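Putative TOXIN related protein (Parabacteroides distasonis ATCC 8503, PDB 3K0Y) is of unknown function but combines a NigD-like N-terminal OB domain with a NigD-like C-terminal beta sandwich domain. Local coordinates at residues 52-57 with 79-84. Residues are numbered along the deposited sequence; the frame is centred on the assembly and turned at random. Where two conformers were deposited one is given.
Sequences QRALVN and NAIHNI
Asn57 O is gripped by two successive backbone amides of the facing strand: Asn79 N lies 2.7 Å from Asn57 O, and Ala80 N donates to the same oxygen on a lone pair. Two residues thus stand against one, and the side chains join in. With CG of Asn57 anti to its own N (chi1 -177°), Asn57 OD1 receives Asn79 ND2 at 3.1 Å. That bond is nearly straight (167°), yet the donor sits above the acceptor's carbonyl plane, the two amide planes being 82° apart; Asn79 ND2 also bonds Thr59. Regular antiparallel pairing follows, Leu55 N to His82 O and His82 N to Leu55 O, 2.8 Å each. At the far end, Gln52 bends at chi2 and lays its amide nearly flat against that of Asn83, whose OD1 is hydrogen-bonded to Tyr46 OH. Gln52 NE2 donates in its own amide plane to Arg53 O (2.9 Å), which also accepts Ile84 N; the bond from Gln52 NE2 to Ile84 O is weak. On one face, Ile81 runs alongside Val56 and covers Ala54 CB with CG1, 3.7 Å away. On the other, Ile84 CD1 reaches Leu55 CB, while the guanidinium of Arg53 leads away to Thr17, Asp31 and Asn121. Strand 11-22 pairs with the other edge of 52-57. Asn79 and Ala80 facing the single Asn57 form a classic beta bulge, set in an antiparallel hairpin of the NigD-like OB domain.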
ATOM      1  N   GLN A  52       4.733  -7.440   4.490  1.00 47.82           N
ATOM      2  CA  GLN A  52       3.392  -7.221   5.008  1.00 45.56           C
ATOM      3  C   GLN A  52       3.451  -5.888   5.718  1.00 44.72           C
ATOM      4  O   GLN A  52       4.389  -5.654   6.482  1.00 44.28           O
ATOM      5  CB  GLN A  52       3.058  -8.332   6.007  1.00 45.94           C
ATOM      6  CG  GLN A  52       1.817  -8.161   6.778  1.00 44.79           C
ATOM      7  CD  GLN A  52       0.576  -8.271   5.930  1.00 45.37           C
ATOM      8  OE1 GLN A  52       0.338  -9.281   5.317  1.00 45.00           O
ATOM      9  NE2 GLN A  52      -0.243  -7.235   5.940  1.00 43.39           N
ATOM     10  N   ARG A  53       2.490  -5.014   5.462  1.00 42.13           N
ATOM     11  CA  ARG A  53       2.416  -3.757   6.231  1.00 41.90           C
ATOM     12  C   ARG A  53       1.347  -3.888   7.295  1.00 41.16           C
ATOM     13  O   ARG A  53       0.453  -4.745   7.183  1.00 41.86           O
ATOM     14  CB  ARG A  53       2.102  -2.591   5.319  1.00 40.64           C
ATOM     15  CG  ARG A  53       3.059  -2.447   4.168  1.00 41.42           C
ATOM     16  CD  ARG A  53       3.363  -0.955   3.893  1.00 37.92           C
ATOM     17  NE  ARG A  53       4.475  -0.517   4.724  1.00 42.60           N
ATOM     18  CZ  ARG A  53       4.790   0.761   4.942  1.00 40.25           C
ATOM     19  NH1 ARG A  53       4.055   1.738   4.417  1.00 39.66           N
ATOM     20  NH2 ARG A  53       5.838   1.043   5.664  1.00 41.32           N
ATOM     21  N   ALA A  54       1.425  -3.032   8.298  1.00 40.80           N
ATOM     22  CA  ALA A  54       0.494  -3.053   9.415  1.00 41.53           C
ATOM     23  C   ALA A  54       0.322  -1.641   9.962  1.00 41.43           C
ATOM     24  O   ALA A  54       1.208  -0.812   9.825  1.00 42.58           O
ATOM     25  CB  ALA A  54       0.965  -3.983  10.524  1.00 40.34           C
ATOM     26  N   LEU A  55      -0.852  -1.378  10.500  1.00 41.56           N
ATOM     27  CA  LEU A  55      -1.093  -0.212  11.315  1.00 43.60           C
ATOM     28  C   LEU A  55      -0.693  -0.577  12.755  1.00 43.20           C
ATOM     29  O   LEU A  55      -1.257  -1.506  13.356  1.00 43.94           O
ATOM     30  CB  LEU A  55      -2.576   0.184  11.217  1.00 43.89           C
ATOM     31  CG  LEU A  55      -2.960   1.548  11.798  1.00 47.00           C
ATOM     32  CD1 LEU A  55      -2.272   2.696  11.056  1.00 47.18           C
ATOM     33  CD2 LEU A  55      -4.515   1.678  11.767  1.00 48.99           C
ATOM     34  N   VAL A  56       0.292   0.134  13.283  1.00 43.75           N
ATOM     35  CA  VAL A  56       0.883  -0.162  14.568  1.00 44.82           C
ATOM     36  C   VAL A  56       0.697   0.975  15.583  1.00 45.73           C
ATOM     37  O   VAL A  56       1.035   2.113  15.301  1.00 45.82           O
ATOM     38  CB  VAL A  56       2.394  -0.451  14.438  1.00 45.03           C
ATOM     39  CG1 VAL A  56       2.967  -0.838  15.784  1.00 44.91           C
ATOM     40  CG2 VAL A  56       2.666  -1.580  13.372  1.00 43.55           C
ATOM     41  N   ASN A  57       0.184   0.629  16.767  1.00 46.30           N
ATOM     42  CA  ASN A  57       0.071   1.526  17.908  1.00 47.47           C
ATOM     43  C   ASN A  57       1.207   1.126  18.850  1.00 48.81           C
ATOM     44  O   ASN A  57       1.252  -0.016  19.326  1.00 48.74           O
ATOM     45  CB  ASN A  57      -1.281   1.341  18.574  1.00 47.59           C
ATOM     46  CG  ASN A  57      -1.526   2.330  19.764  1.00 50.62           C
ATOM     47  OD1 ASN A  57      -0.598   2.786  20.448  1.00 50.72           O
ATOM     48  ND2 ASN A  57      -2.793   2.655  19.983  1.00 50.92           N
ATOM     49  N   ASN A  79       1.632  -1.872  21.229  1.00 49.31           N
ATOM     50  CA  ASN A  79       0.359  -1.886  21.941  1.00 49.63           C
ATOM     51  C   ASN A  79      -0.694  -2.620  21.142  1.00 49.65           C
ATOM     52  O   ASN A  79      -1.489  -3.378  21.705  1.00 50.56           O
ATOM     53  CB  ASN A  79      -0.114  -0.478  22.242  1.00 49.66           C
ATOM     54  CG  ASN A  79       0.927   0.333  23.046  1.00 51.28           C
ATOM     55  OD1 ASN A  79       1.489  -0.154  24.030  1.00 52.06           O
ATOM     56  ND2 ASN A  79       1.202   1.549  22.596  1.00 52.00           N
ATOM     57  N   ALA A  80      -0.713  -2.375  19.834  1.00 49.37           N
ATOM     58  CA  ALA A  80      -1.610  -3.094  18.933  1.00 49.37           C
ATOM     59  C   ALA A  80      -0.999  -3.119  17.533  1.00 47.80           C
ATOM     60  O   ALA A  80      -0.170  -2.310  17.195  1.00 48.25           O
ATOM     61  CB  ALA A  80      -3.028  -2.452  18.918  1.00 49.24           C
ATOM     62  N   ILE A  81      -1.398  -4.081  16.729  1.00 46.38           N
ATOM     63  CA  ILE A  81      -0.865  -4.196  15.384  1.00 46.04           C
ATOM     64  C   ILE A  81      -1.969  -4.835  14.541  1.00 45.81           C
ATOM     65  O   ILE A  81      -2.455  -5.943  14.846  1.00 45.05           O
ATOM     66  CB  ILE A  81       0.471  -4.990  15.380  1.00 45.57           C
ATOM     67  CG1 ILE A  81       0.966  -5.230  13.956  1.00 44.54           C
ATOM     68  CG2 ILE A  81       0.293  -6.318  16.147  1.00 44.30           C
ATOM     69  CD1 ILE A  81       2.423  -5.576  13.894  1.00 44.22           C
ATOM     70  N   HIS A  82      -2.411  -4.073  13.544  1.00 45.72           N
ATOM     71  CA  HIS A  82      -3.491  -4.467  12.653  0.50 45.25           C
ATOM     72  C   HIS A  82      -2.958  -4.534  11.229  1.00 44.83           C
ATOM     73  O   HIS A  82      -2.641  -3.510  10.644  1.00 43.61           O
ATOM     74  CB  HIS A  82      -4.620  -3.436  12.725  0.50 45.30           C
ATOM     75  CG  HIS A  82      -4.958  -2.998  14.117  0.50 46.15           C
ATOM     76  ND1 HIS A  82      -5.561  -3.829  15.028  0.50 46.66           N
ATOM     77  CD2 HIS A  82      -4.800  -1.802  14.742  0.50 45.99           C
ATOM     78  CE1 HIS A  82      -5.747  -3.172  16.162  0.50 45.53           C
ATOM     79  NE2 HIS A  82      -5.305  -1.939  16.006  0.50 44.47           N
ATOM     80  N   ASN A  83      -2.850  -5.737  10.673  1.00 44.20           N
ATOM     81  CA  ASN A  83      -2.354  -5.873   9.316  1.00 43.01           C
ATOM     82  C   ASN A  83      -3.177  -5.072   8.309  1.00 42.98           C
ATOM     83  O   ASN A  83      -4.391  -4.939   8.424  1.00 41.44           O
ATOM     84  CB  ASN A  83      -2.338  -7.330   8.914  1.00 43.12           C
ATOM     85  CG  ASN A  83      -1.245  -8.106   9.619  1.00 43.10           C
ATOM     86  OD1 ASN A  83      -0.435  -7.523  10.356  1.00 42.42           O
ATOM     87  ND2 ASN A  83      -1.212  -9.423   9.404  1.00 41.82           N
ATOM     88  N   ILE A  84      -2.466  -4.513   7.345  1.00 42.98           N
ATOM     89  CA  ILE A  84      -3.056  -3.804   6.242  1.00 43.34           C
ATOM     90  C   ILE A  84      -2.945  -4.780   5.056  1.00 41.99           C
ATOM     91  O   ILE A  84      -1.897  -5.383   4.839  1.00 42.03           O
ATOM     92  CB  ILE A  84      -2.299  -2.488   5.977  1.00 43.36           C
ATOM     93  CG1 ILE A  84      -2.554  -1.502   7.108  1.00 46.17           C
ATOM     94  CG2 ILE A  84      -2.679  -1.901   4.607  1.00 43.51           C
ATOM     95  CD1 ILE A  84      -1.604  -0.276   7.120  1.00 41.57           C
TER